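PDB 2VAP: CELL division protein FTSZ homolog 1 from Methanocaldococcus jannaschii, which binds GTP and probably hydrolyses it, and is thought to polymerise in a GTP-dependent manner into the Z ring at the future cell division site. Local coordinates for residues C129-G134 and E175-L180; V43-A48 and T137-V142; V155-L160 and E213-A218; G246-I251 and S342-T347. One frame throughout, in Å; residues are numbered along the deposited sequence.

Contact 1 (C129-G134 and E175-L180); sequences CGLGGG and EGLERL. With GDP (guanosine-5'-diphosphate), chain B.
Leu131 packs against Leu177 and Leu180 in a buried, wholly apolar contact between the approach to the glycine-rich signature loop (GGGTGTG, from Gly132) of the tubulin/FtsZ GTPase fold and helix 167-181. The loop follows strand 124-130 of the parallel sheet, and Leu131 is the one residue with a side chain between Gly130 and Gly134. That side chain points away from the nucleotide: with CG anti to the carbonyl carbon (chi1 -68°), its two methyls spread over the helix. Leu131 CD1 lies 3.8 Å from Leu177 CD1, the two side chains crossing at about a right angle, whereas Leu131 CD2 meets Leu180 CD1 tip to tip at 4.2 Å. Gly176, just before Leu177 on the helix, has the CA closest to that of Leu131, 7.0 Å away. Val158 of strand 153-160 touches all three leucines and closes the cluster from the sheet side. The loop's other side serves GDP. At Gly130 and Gly133 a CB would collide with ligand atoms, evidence of how closely the backbone follows the nucleotide; Gly130 O is 3.2 Å from GDP C5'. The Gly134 amide, farther along the loop, donates to GDP O1B at 2.8 Å with an N-H...O angle of 148°.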
loop_
_atom_site.group_PDB
_atom_site.type_symbol
_atom_site.label_atom_id
_atom_site.label_comp_id
_atom_site.label_asym_id
_atom_site.label_seq_id
_atom_site.Cartn_x
_atom_site.Cartn_y
_atom_site.Cartn_z
ATOM N N CYS A 129 7.404 0.185 3.162
ATOM C CA CYS A 129 8.680 0.821 3.461
ATOM C C CYS A 129 9.092 1.744 2.323
ATOM O O CYS A 129 8.511 1.706 1.236
ATOM C CB CYS A 129 9.775 -0.231 3.690
ATOM S SG CYS A 129 10.305 -1.111 2.204
ATOM N N GLY A 130 10.090 2.580 2.587
ATOM C CA GLY A 130 10.784 3.295 1.530
ATOM C C GLY A 130 11.989 2.469 1.134
ATOM O O GLY A 130 12.880 2.238 1.952
ATOM N N LEU A 131 12.009 1.995 -0.109
ATOM C CA LEU A 131 13.150 1.231 -0.604
ATOM C C LEU A 131 14.315 2.167 -0.901
ATOM O O LEU A 131 14.112 3.313 -1.304
ATOM C CB LEU A 131 12.781 0.416 -1.848
ATOM C CG LEU A 131 11.805 -0.756 -1.693
ATOM C CD1 LEU A 131 11.423 -1.290 -3.060
ATOM C CD2 LEU A 131 12.382 -1.874 -0.827
ATOM N N GLY A 132 15.531 1.674 -0.683
ATOM C CA GLY A 132 16.734 2.469 -0.911
ATOM C C GLY A 132 17.673 2.508 0.279
ATOM O O GLY A 132 18.879 2.692 0.113
ATOM N N GLY A 133 17.118 2.344 1.478
ATOM C CA GLY A 133 17.911 2.331 2.706
ATOM C C GLY A 133 18.436 0.948 3.035
ATOM O O GLY A 133 18.587 0.106 2.150
ATOM N N GLY A 134 18.714 0.716 4.314
ATOM C CA GLY A 134 19.250 -0.565 4.766
ATOM C C GLY A 134 18.199 -1.478 5.362
ATOM O O GLY A 134 18.025 -2.613 4.913
ATOM N N GLU A 175 17.264 -3.610 -6.370
ATOM C CA GLU A 175 17.643 -4.960 -5.953
ATOM C C GLU A 175 16.656 -5.497 -4.919
ATOM O O GLU A 175 16.293 -6.675 -4.952
ATOM C CB GLU A 175 19.074 -4.986 -5.405
ATOM C CG GLU A 175 20.151 -4.853 -6.480
ATOM C CD GLU A 175 21.568 -4.854 -5.924
ATOM O OE1 GLU A 175 21.741 -4.757 -4.689
ATOM O OE2 GLU A 175 22.515 -4.948 -6.731
ATOM N N GLY A 176 16.218 -4.621 -4.015
ATOM C CA GLY A 176 15.194 -4.956 -3.026
ATOM C C GLY A 176 13.836 -5.217 -3.652
ATOM O O GLY A 176 13.087 -6.079 -3.188
ATOM N N LEU A 177 13.522 -4.467 -4.707
ATOM C CA LEU A 177 12.272 -4.639 -5.445
ATOM C C LEU A 177 12.228 -6.000 -6.143
ATOM O O LEU A 177 11.174 -6.637 -6.209
ATOM C CB LEU A 177 12.091 -3.505 -6.461
ATOM C CG LEU A 177 10.710 -3.273 -7.085
ATOM C CD1 LEU A 177 9.704 -2.765 -6.059
ATOM C CD2 LEU A 177 10.826 -2.291 -8.240
ATOM N N GLU A 178 13.381 -6.437 -6.649
ATOM C CA GLU A 178 13.520 -7.750 -7.279
ATOM C C GLU A 178 13.309 -8.880 -6.267
ATOM O O GLU A 178 12.671 -9.888 -6.580
ATOM C CB GLU A 178 14.892 -7.877 -7.956
ATOM C CG GLU A 178 15.096 -9.154 -8.780
ATOM C CD GLU A 178 14.204 -9.229 -10.011
ATOM O OE1 GLU A 178 13.705 -10.333 -10.312
ATOM O OE2 GLU A 178 14.000 -8.191 -10.678
ATOM N N ARG A 179 13.841 -8.701 -5.058
ATOM C CA ARG A 179 13.675 -9.682 -3.981
ATOM C C ARG A 179 12.232 -9.743 -3.476
ATOM O O ARG A 179 11.728 -10.824 -3.162
ATOM C CB ARG A 179 14.634 -9.397 -2.821
ATOM C CG ARG A 179 16.111 -9.572 -3.164
ATOM C CD ARG A 179 16.989 -9.602 -1.916
ATOM N NE ARG A 179 16.833 -8.411 -1.080
ATOM C CZ ARG A 179 17.521 -7.282 -1.229
ATOM N NH1 ARG A 179 18.430 -7.163 -2.189
ATOM N NH2 ARG A 179 17.297 -6.263 -0.410
ATOM N N LEU A 180 11.579 -8.582 -3.402
ATOM C CA LEU A 180 10.168 -8.498 -3.010
ATOM C C LEU A 180 9.256 -9.222 -3.996
ATOM O O LEU A 180 8.324 -9.918 -3.589
ATOM C CB LEU A 180 9.720 -7.038 -2.873
ATOM C CG LEU A 180 9.857 -6.329 -1.522
ATOM C CD1 LEU A 180 9.551 -4.848 -1.682
ATOM C CD2 LEU A 180 8.950 -6.953 -0.465
HETATM P PB GDP B . 16.079 2.614 6.382
HETATM O O1B GDP B . 17.501 2.109 6.428
HETATM O O2B GDP B . 15.623 2.964 7.779
HETATM O O3B GDP B . 15.190 1.541 5.803
HETATM O O3A GDP B . 16.056 3.920 5.441
HETATM P PA GDP B . 14.870 5.011 5.442
HETATM O O1A GDP B . 13.523 4.384 5.703
HETATM O O2A GDP B . 15.160 6.130 6.415
HETATM O "O5'" GDP B . 14.937 5.577 3.940
HETATM C "C5'" GDP B . 14.788 4.692 2.834
HETATM C "C4'" GDP B . 14.113 5.429 1.689
HETATM O "O4'" GDP B . 12.848 5.943 2.116
HETATM C "C3'" GDP B . 14.931 6.627 1.236
HETATM O "O3'" GDP B . 15.799 6.287 0.150
HETATM C "C2'" GDP B . 13.893 7.663 0.856
HETATM O "O2'" GDP B . 13.561 7.554 -0.531
HETATM C "C1'" GDP B . 12.668 7.291 1.673
HETATM N N9 GDP B . 12.485 8.188 2.847
HETATM C C8 GDP B . 13.432 8.661 3.687
HETATM N N7 GDP B . 12.886 9.451 4.651
HETATM C C5 GDP B . 11.557 9.487 4.434
HETATM C C6 GDP B . 10.377 10.126 5.070
HETATM O O6 GDP B . 10.505 10.851 6.080
HETATM N N1 GDP B . 9.168 9.904 4.526
HETATM C C2 GDP B . 8.996 9.127 3.436
HETATM N N2 GDP B . 7.749 8.945 2.940
HETATM N N3 GDP B . 10.031 8.514 2.806
HETATM C C4 GDP B . 11.304 8.653 3.249
#

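Contact 2 (V43-A48 and T137-V142); sequences VGCGGA and TGSAPV. With GDP (guanosine-5'-diphosphate), chain B.
Cys45 meets Ser139 and Ala140 where the first strand of the Rossmann-like GTPase fold passes over helix 135-149. The strand-turn-helix of residues 43-48 has a sequence consistent with a GxGxxG (Rossmann-type) pattern that includes Gly44 and Gly46, and its backbone reaches GDP. Val43 and Gly44 belong to strand 40-45 within the parallel sheet, Val43 bonding through its backbone to strand 124-130 and Gly44 to strand 64-70. Cys45 makes the crossing: its CA lies 6.3 Å from that of Ala140, and its CB is 3.2 Å from Ser139 OG, a close packing contact without a hydrogen bond. With SG anti to the carbonyl carbon (chi1 -49°), the sulfur is carried along the helix and comes to 4.2 Å from Ala140 CA. The serine hydroxyl is already engaged, since Ser139 OG is hydrogen-bonded to Thr135 O one turn back in its own helix; its chi1 of 67° places the oxygen between the backbone N and the carbonyl carbon. Cys45 therefore covers a polar atom whose need is met locally. At Gly46 the chain turns with positive phi, and a CB there would run into GDP O3B. Gly47 and Ala48, in the first turn of helix 46-59, turn their amides to the diphosphate. Gly47 N donates to GDP O2B at 2.8 Å, and Ala48 CB lies over a face of the guanine, 3.6 Å from GDP C4. The hydrogen bond from Ala48 N to GDP O1A, 2.8 Å, is almost straight at 177°.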
loop_
_atom_site.group_PDB
_atom_site.type_symbol
_atom_site.label_atom_id
_atom_site.label_comp_id
_atom_site.label_asym_id
_atom_site.label_seq_id
_atom_site.Cartn_x
_atom_site.Cartn_y
_atom_site.Cartn_z
ATOM N N VAL A 43 2.679 -4.103 8.163
ATOM C CA VAL A 43 4.042 -4.114 8.695
ATOM C C VAL A 43 4.888 -3.028 8.031
ATOM O O VAL A 43 5.093 -3.043 6.816
ATOM C CB VAL A 43 4.727 -5.498 8.520
ATOM C CG1 VAL A 43 6.103 -5.509 9.181
ATOM C CG2 VAL A 43 3.858 -6.606 9.098
ATOM N N GLY A 44 5.370 -2.086 8.841
ATOM C CA GLY A 44 6.229 -1.007 8.361
ATOM C C GLY A 44 7.675 -1.238 8.750
ATOM O O GLY A 44 7.986 -1.409 9.931
ATOM N N CYS A 45 8.558 -1.230 7.754
ATOM C CA CYS A 45 9.962 -1.586 7.952
ATOM C C CYS A 45 10.891 -0.391 7.752
ATOM O O CYS A 45 10.806 0.309 6.743
ATOM C CB CYS A 45 10.356 -2.713 6.993
ATOM S SG CYS A 45 9.213 -4.114 6.956
ATOM N N GLY A 46 11.779 -0.168 8.719
ATOM C CA GLY A 46 12.764 0.910 8.629
ATOM C C GLY A 46 12.204 2.274 8.986
ATOM O O GLY A 46 11.066 2.384 9.440
ATOM N N GLY A 47 13.011 3.312 8.772
ATOM C CA GLY A 47 12.647 4.683 9.128
ATOM C C GLY A 47 11.343 5.161 8.518
ATOM O O GLY A 47 10.406 5.517 9.238
ATOM N N ALA A 48 11.283 5.159 7.188
ATOM C CA ALA A 48 10.093 5.596 6.453
ATOM C C ALA A 48 8.873 4.724 6.746
ATOM O O ALA A 48 7.765 5.236 6.916
ATOM C CB ALA A 48 10.377 5.637 4.959
ATOM N N THR A 137 14.825 -1.918 2.804
ATOM C CA THR A 137 15.236 -2.685 1.627
ATOM C C THR A 137 15.586 -4.133 1.976
ATOM O O THR A 137 15.246 -5.057 1.234
ATOM C CB THR A 137 16.447 -2.030 0.926
ATOM O OG1 THR A 137 16.244 -0.614 0.828
ATOM C CG2 THR A 137 16.640 -2.604 -0.467
ATOM N N GLY A 138 16.258 -4.320 3.108
ATOM C CA GLY A 138 16.688 -5.644 3.541
ATOM C C GLY A 138 15.597 -6.493 4.165
ATOM O O GLY A 138 15.481 -7.682 3.857
ATOM N N SER A 139 14.795 -5.886 5.036
ATOM C CA SER A 139 13.816 -6.630 5.834
ATOM C C SER A 139 12.484 -6.887 5.127
ATOM O O SER A 139 11.843 -7.909 5.374
ATOM C CB SER A 139 13.569 -5.940 7.179
ATOM O OG SER A 139 12.918 -4.695 7.006
ATOM N N ALA A 140 12.072 -5.966 4.257
ATOM C CA ALA A 140 10.782 -6.082 3.563
ATOM C C ALA A 140 10.570 -7.424 2.839
ATOM O O ALA A 140 9.523 -8.048 3.025
ATOM C CB ALA A 140 10.554 -4.897 2.612
ATOM N N PRO A 141 11.554 -7.877 2.025
ATOM C CA PRO A 141 11.413 -9.188 1.372
ATOM C C PRO A 141 11.360 -10.365 2.347
ATOM O O PRO A 141 10.720 -11.375 2.049
ATOM C CB PRO A 141 12.671 -9.283 0.497
ATOM C CG PRO A 141 13.130 -7.878 0.327
ATOM C CD PRO A 141 12.817 -7.226 1.631
ATOM N N VAL A 142 12.022 -10.235 3.496
ATOM C CA VAL A 142 11.986 -11.271 4.532
ATOM C C VAL A 142 10.590 -11.361 5.162
ATOM O O VAL A 142 10.047 -12.456 5.322
ATOM C CB VAL A 142 13.071 -11.055 5.622
ATOM C CG1 VAL A 142 13.006 -12.155 6.681
ATOM C CG2 VAL A 142 14.460 -11.009 4.997
HETATM P PB GDP B . 16.079 2.614 6.382
HETATM O O1B GDP B . 17.501 2.109 6.428
HETATM O O2B GDP B . 15.623 2.964 7.779
HETATM O O3B GDP B . 15.190 1.541 5.803
HETATM O O3A GDP B . 16.056 3.920 5.441
HETATM P PA GDP B . 14.870 5.011 5.442
HETATM O O1A GDP B . 13.523 4.384 5.703
HETATM O O2A GDP B . 15.160 6.130 6.415
HETATM O "O5'" GDP B . 14.937 5.577 3.940
HETATM C "C5'" GDP B . 14.788 4.692 2.834
HETATM C "C4'" GDP B . 14.113 5.429 1.689
HETATM O "O4'" GDP B . 12.848 5.943 2.116
HETATM C "C3'" GDP B . 14.931 6.627 1.236
HETATM O "O3'" GDP B . 15.799 6.287 0.150
HETATM C "C2'" GDP B . 13.893 7.663 0.856
HETATM O "O2'" GDP B . 13.561 7.554 -0.531
HETATM C "C1'" GDP B . 12.668 7.291 1.673
HETATM N N9 GDP B . 12.485 8.188 2.847
HETATM C C8 GDP B . 13.432 8.661 3.687
HETATM N N7 GDP B . 12.886 9.451 4.651
HETATM C C5 GDP B . 11.557 9.487 4.434
HETATM C C6 GDP B . 10.377 10.126 5.070
HETATM O O6 GDP B . 10.505 10.851 6.080
HETATM N N1 GDP B . 9.168 9.904 4.526
HETATM C C2 GDP B . 8.996 9.127 3.436
HETATM N N2 GDP B . 7.749 8.945 2.940
HETATM N N3 GDP B . 10.031 8.514 2.806
HETATM C C4 GDP B . 11.304 8.653 3.249
#

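Contact 3 (V155-L160 and E213-A218); sequences VAVVTL and EVLINA
Leu215 and Ala218 of helix 204-227 pack on Thr159 and Val157 of strand 153-160, the helix running nearly antiparallel to the strand (166° between the short segments) with axes 9.4 Å apart. This places the long central helix of the FtsZ/tubulin fold, which links the GTPase and C-terminal domains, against one face of the parallel sheet. Glu213 looks outward and forms a salt bridge with Arg55 of helix 46-59. Leu215 is the first residue of the segment to meet the strand, and its branched end does the touching: CG is 3.7 Å from Thr159 CG2, and the two side chains cross at about a right angle. Thr159 offers this methyl because CG2 stands anti to its carbonyl carbon. Leu215 CD2 also approaches Val157, reaching the backbone O at 4.1 Å and the methyl CG1 at 4.4 Å. Since Leu215 also touches GDP and Thr52, an alanine here would probably open a gap between strand, helix and nucleotide, leaving the Thr159 methyl without its partner on the helix. One turn on, Ala218 points at the strand, and its CB lies 4.0 Å from Val157 CG1. Val157 and Thr159, on the same strand face, match Ala218 and Leu215, about one turn apart on the helix. No hydrogen bond crosses the interface, so shape and burial of methyl groups, rather than polar pairing, hold helix and sheet together here.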
loop_
_atom_site.group_PDB
_atom_site.type_symbol
_atom_site.label_atom_id
_atom_site.label_comp_id
_atom_site.label_asym_id
_atom_site.label_seq_id
_atom_site.Cartn_x
_atom_site.Cartn_y
_atom_site.Cartn_z
ATOM N N VAL A 155 0.840 -8.434 0.196
ATOM C CA VAL A 155 0.864 -7.224 -0.627
ATOM C C VAL A 155 1.912 -6.243 -0.109
ATOM O O VAL A 155 1.909 -5.886 1.068
ATOM C CB VAL A 155 -0.528 -6.535 -0.669
ATOM C CG1 VAL A 155 -0.478 -5.238 -1.475
ATOM C CG2 VAL A 155 -1.581 -7.477 -1.248
ATOM N N ALA A 156 2.810 -5.820 -0.993
ATOM C CA ALA A 156 3.783 -4.791 -0.649
ATOM C C ALA A 156 3.359 -3.451 -1.232
ATOM O O ALA A 156 2.894 -3.381 -2.370
ATOM C CB ALA A 156 5.169 -5.176 -1.139
ATOM N N VAL A 157 3.497 -2.398 -0.433
ATOM C CA VAL A 157 3.277 -1.030 -0.896
ATOM C C VAL A 157 4.540 -0.251 -0.556
ATOM O O VAL A 157 4.773 0.103 0.602
ATOM C CB VAL A 157 2.033 -0.368 -0.248
ATOM C CG1 VAL A 157 1.807 1.028 -0.826
ATOM C CG2 VAL A 157 0.788 -1.229 -0.451
ATOM N N VAL A 158 5.363 -0.014 -1.572
ATOM C CA VAL A 158 6.705 0.527 -1.368
ATOM C C VAL A 158 7.002 1.702 -2.292
ATOM O O VAL A 158 6.418 1.818 -3.373
ATOM C CB VAL A 158 7.801 -0.564 -1.553
ATOM C CG1 VAL A 158 7.712 -1.618 -0.452
ATOM C CG2 VAL A 158 7.706 -1.215 -2.935
ATOM N N THR A 159 7.915 2.567 -1.859
ATOM C CA THR A 159 8.381 3.669 -2.694
ATOM C C THR A 159 9.782 3.415 -3.233
ATOM O O THR A 159 10.585 2.721 -2.604
ATOM C CB THR A 159 8.387 5.024 -1.946
ATOM O OG1 THR A 159 9.284 4.958 -0.829
ATOM C CG2 THR A 159 6.991 5.387 -1.462
ATOM N N LEU A 160 10.057 3.976 -4.405
ATOM C CA LEU A 160 11.415 4.065 -4.926
ATOM C C LEU A 160 11.920 5.484 -4.664
ATOM O O LEU A 160 11.131 6.427 -4.697
ATOM C CB LEU A 160 11.450 3.743 -6.422
ATOM C CG LEU A 160 11.106 2.314 -6.858
ATOM C CD1 LEU A 160 11.035 2.236 -8.372
ATOM C CD2 LEU A 160 12.102 1.291 -6.313
ATOM N N GLU A 213 2.132 11.396 2.780
ATOM C CA GLU A 213 0.699 11.484 2.500
ATOM C C GLU A 213 0.254 10.474 1.447
ATOM O O GLU A 213 -0.813 9.869 1.571
ATOM C CB GLU A 213 0.317 12.902 2.056
ATOM C CG GLU A 213 0.525 13.985 3.114
ATOM C CD GLU A 213 -0.362 13.813 4.340
ATOM O OE1 GLU A 213 0.129 14.064 5.461
ATOM O OE2 GLU A 213 -1.543 13.430 4.188
ATOM N N VAL A 214 1.080 10.296 0.418
ATOM C CA VAL A 214 0.790 9.360 -0.667
ATOM C C VAL A 214 0.811 7.914 -0.166
ATOM O O VAL A 214 -0.087 7.131 -0.485
ATOM C CB VAL A 214 1.754 9.565 -1.867
ATOM C CG1 VAL A 214 1.605 8.453 -2.895
ATOM C CG2 VAL A 214 1.504 10.922 -2.515
ATOM N N LEU A 215 1.826 7.575 0.630
ATOM C CA LEU A 215 1.923 6.252 1.251
ATOM C C LEU A 215 0.729 5.956 2.156
ATOM O O LEU A 215 0.174 4.856 2.116
ATOM C CB LEU A 215 3.229 6.109 2.039
ATOM C CG LEU A 215 4.471 5.615 1.296
ATOM C CD1 LEU A 215 5.724 5.888 2.119
ATOM C CD2 LEU A 215 4.362 4.129 0.953
ATOM N N ILE A 216 0.341 6.942 2.965
ATOM C CA ILE A 216 -0.833 6.826 3.834
ATOM C C ILE A 216 -2.097 6.581 3.007
ATOM O O ILE A 216 -2.845 5.642 3.282
ATOM C CB ILE A 216 -1.006 8.074 4.756
ATOM C CG1 ILE A 216 0.154 8.186 5.758
ATOM C CG2 ILE A 216 -2.357 8.055 5.481
ATOM C CD1 ILE A 216 0.438 6.927 6.567
ATOM N N ASN A 217 -2.311 7.413 1.990
ATOM C CA ASN A 217 -3.458 7.274 1.091
ATOM C C ASN A 217 -3.523 5.912 0.399
ATOM O O ASN A 217 -4.605 5.345 0.240
ATOM C CB ASN A 217 -3.467 8.396 0.046
ATOM C CG ASN A 217 -4.080 9.688 0.569
ATOM O OD1 ASN A 217 -4.996 10.239 -0.042
ATOM N ND2 ASN A 217 -3.577 10.176 1.700
ATOM N N ALA A 218 -2.363 5.394 -0.000
ATOM C CA ALA A 218 -2.280 4.105 -0.685
ATOM C C ALA A 218 -2.566 2.932 0.253
ATOM O O ALA A 218 -3.398 2.079 -0.057
ATOM C CB ALA A 218 -0.918 3.940 -1.354
#

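Contact 4 (G246-I251 and S342-T347); sequences GGLAMI and SRIEFT
The backbones of 246-251 and 342-347 stay well apart, the nearest CA atoms being those of Leu248 and Ile344 at 8.7 Å, so side chains alone bridge them. The first segment turns a corner at Leu248 before entering strand 249-256; the second enters the short strand 344-347. Leu248 carries most of the contact with its two methyls. Leu248 CD2 packs on Ile344, 3.8 Å from its CG2, where the side chains cross at about a right angle. Leu248 CD1 comes to the Phe346 ring at its edge, in the ring plane, 3.9 Å from CZ, with leucine and phenylalanine side chains sliding past each other in opposite directions. Leu248 reaches both because its CG is anti to the backbone N (chi1 -168°), which swings the fork out between the two segments. Replacing Leu248 by an alanine removes both methyls, which is likely to open a gap between Ile344 and the Phe346 edge. Two residues on, the Met250 chain is extended beyond CG and meets Ile344 tip to tip, CE standing 3.9 Å from CD1. Leu351 of strand 350-353 touches Met250, Ile344 and Phe346, and so backs the cluster from the other strand of the small antiparallel hairpin. Leu248 also rests on Val189 of strand 186-191, while Phe346 leans on Met174 and Leu177 of helix 167-181, tying the C-terminal hairpin to the GTPase domain.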
loop_
_atom_site.group_PDB
_atom_site.type_symbol
_atom_site.label_atom_id
_atom_site.label_comp_id
_atom_site.label_asym_id
_atom_site.label_seq_id
_atom_site.Cartn_x
_atom_site.Cartn_y
_atom_site.Cartn_z
ATOM N N GLY A 246 -1.671 -10.378 -8.720
ATOM C CA GLY A 246 -1.665 -8.987 -9.170
ATOM C C GLY A 246 -0.356 -8.540 -9.795
ATOM O O GLY A 246 -0.321 -7.545 -10.522
ATOM N N GLY A 247 0.719 -9.272 -9.505
ATOM C CA GLY A 247 2.039 -8.987 -10.065
ATOM C C GLY A 247 2.550 -7.620 -9.660
ATOM O O GLY A 247 2.604 -7.300 -8.473
ATOM N N LEU A 248 2.919 -6.816 -10.652
ATOM C CA LEU A 248 3.341 -5.440 -10.415
ATOM C C LEU A 248 2.143 -4.503 -10.503
ATOM O O LEU A 248 1.307 -4.632 -11.402
ATOM C CB LEU A 248 4.428 -5.022 -11.412
ATOM C CG LEU A 248 5.178 -3.712 -11.143
ATOM C CD1 LEU A 248 6.110 -3.832 -9.941
ATOM C CD2 LEU A 248 5.956 -3.288 -12.376
ATOM N N ALA A 249 2.065 -3.568 -9.560
ATOM C CA ALA A 249 0.963 -2.616 -9.496
ATOM C C ALA A 249 1.459 -1.192 -9.275
ATOM O O ALA A 249 2.523 -0.977 -8.691
ATOM C CB ALA A 249 -0.019 -3.011 -8.402
ATOM N N MET A 250 0.682 -0.227 -9.761
ATOM C CA MET A 250 0.962 1.193 -9.549
ATOM C C MET A 250 -0.326 1.930 -9.197
ATOM O O MET A 250 -1.425 1.437 -9.471
ATOM C CB MET A 250 1.620 1.813 -10.786
ATOM C CG MET A 250 3.047 1.346 -11.023
ATOM S SD MET A 250 3.769 2.040 -12.518
ATOM C CE MET A 250 5.245 1.039 -12.672
ATOM N N ILE A 251 -0.190 3.105 -8.587
ATOM C CA ILE A 251 -1.354 3.856 -8.114
ATOM C C ILE A 251 -1.585 5.170 -8.854
ATOM O O ILE A 251 -0.661 5.749 -9.432
ATOM C CB ILE A 251 -1.308 4.126 -6.577
ATOM C CG1 ILE A 251 -0.215 5.146 -6.221
ATOM C CG2 ILE A 251 -1.141 2.820 -5.802
ATOM C CD1 ILE A 251 -0.334 5.725 -4.816
ATOM N N SER A 342 4.284 -6.619 -17.594
ATOM C CA SER A 342 4.554 -6.874 -19.012
ATOM C C SER A 342 4.966 -5.609 -19.770
ATOM O O SER A 342 5.519 -5.690 -20.871
ATOM C CB SER A 342 3.340 -7.526 -19.683
ATOM O OG SER A 342 2.198 -6.693 -19.601
ATOM N N ARG A 343 4.702 -4.448 -19.173
ATOM C CA ARG A 343 5.033 -3.160 -19.783
ATOM C C ARG A 343 6.159 -2.435 -19.037
ATOM O O ARG A 343 6.464 -1.276 -19.330
ATOM C CB ARG A 343 3.784 -2.268 -19.863
ATOM C CG ARG A 343 2.600 -2.877 -20.615
ATOM C CD ARG A 343 2.816 -2.884 -22.124
ATOM N NE ARG A 343 1.709 -3.528 -22.831
ATOM C CZ ARG A 343 0.644 -2.892 -23.313
ATOM N NH1 ARG A 343 0.521 -1.579 -23.172
ATOM N NH2 ARG A 343 -0.305 -3.575 -23.938
ATOM N N ILE A 344 6.774 -3.128 -18.078
ATOM C CA ILE A 344 7.835 -2.553 -17.245
ATOM C C ILE A 344 9.066 -3.460 -17.197
ATOM O O ILE A 344 8.945 -4.683 -17.092
ATOM C CB ILE A 344 7.331 -2.262 -15.794
ATOM C CG1 ILE A 344 6.279 -1.139 -15.779
ATOM C CG2 ILE A 344 8.492 -1.942 -14.842
ATOM C CD1 ILE A 344 6.790 0.250 -16.187
ATOM N N GLU A 345 10.244 -2.845 -17.281
ATOM C CA GLU A 345 11.513 -3.548 -17.118
ATOM C C GLU A 345 12.257 -3.021 -15.889
ATOM O O GLU A 345 12.359 -1.810 -15.686
ATOM C CB GLU A 345 12.377 -3.393 -18.375
ATOM C CG GLU A 345 13.586 -4.324 -18.433
ATOM C CD GLU A 345 14.419 -4.140 -19.692
ATOM O OE1 GLU A 345 14.665 -2.982 -20.091
ATOM O OE2 GLU A 345 14.838 -5.161 -20.278
ATOM N N PHE A 346 12.763 -3.946 -15.075
ATOM C CA PHE A 346 13.539 -3.614 -13.882
ATOM C C PHE A 346 14.998 -3.366 -14.260
ATOM O O PHE A 346 15.667 -4.261 -14.781
ATOM C CB PHE A 346 13.464 -4.760 -12.863
ATOM C CG PHE A 346 12.178 -4.813 -12.068
ATOM C CD1 PHE A 346 10.986 -4.298 -12.576
ATOM C CD2 PHE A 346 12.159 -5.422 -10.816
ATOM C CE1 PHE A 346 9.806 -4.364 -11.836
ATOM C CE2 PHE A 346 10.984 -5.497 -10.073
ATOM C CZ PHE A 346 9.805 -4.966 -10.583
ATOM N N THR A 347 15.480 -2.150 -14.010
ATOM C CA THR A 347 16.887 -1.804 -14.250
ATOM C C THR A 347 17.528 -1.256 -12.975
ATOM O O THR A 347 16.831 -0.975 -11.999
ATOM C CB THR A 347 17.062 -0.767 -15.394
ATOM O OG1 THR A 347 16.575 0.513 -14.972
ATOM C CG2 THR A 347 16.334 -1.206 -16.664
#

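Contacts 1, 2 and 3 share the six-stranded parallel sheet of the GTPase domain through adjacent strands 40-45, 124-130 and 153-160. Contacts 1 and 2 lie closest, with centres about 8 Å apart, and both touch GDP; Thr137 joins them through probable hydrogen bonds to Gly132 N and Arg179 NH2. Along the chain, contact 1 crosses both 2 and 3, whereas contact 4 begins after all three have closed. With its centre about 20 Å from that of contact 2, contact 4 nevertheless touches contact 1 through Phe346 on Leu177, and contact 3 through Ile251 on Val214 and Ala218. Packing thus continues from the nucleotide loops through helices 167-181 and 204-227 to the C-terminal domain and hairpin.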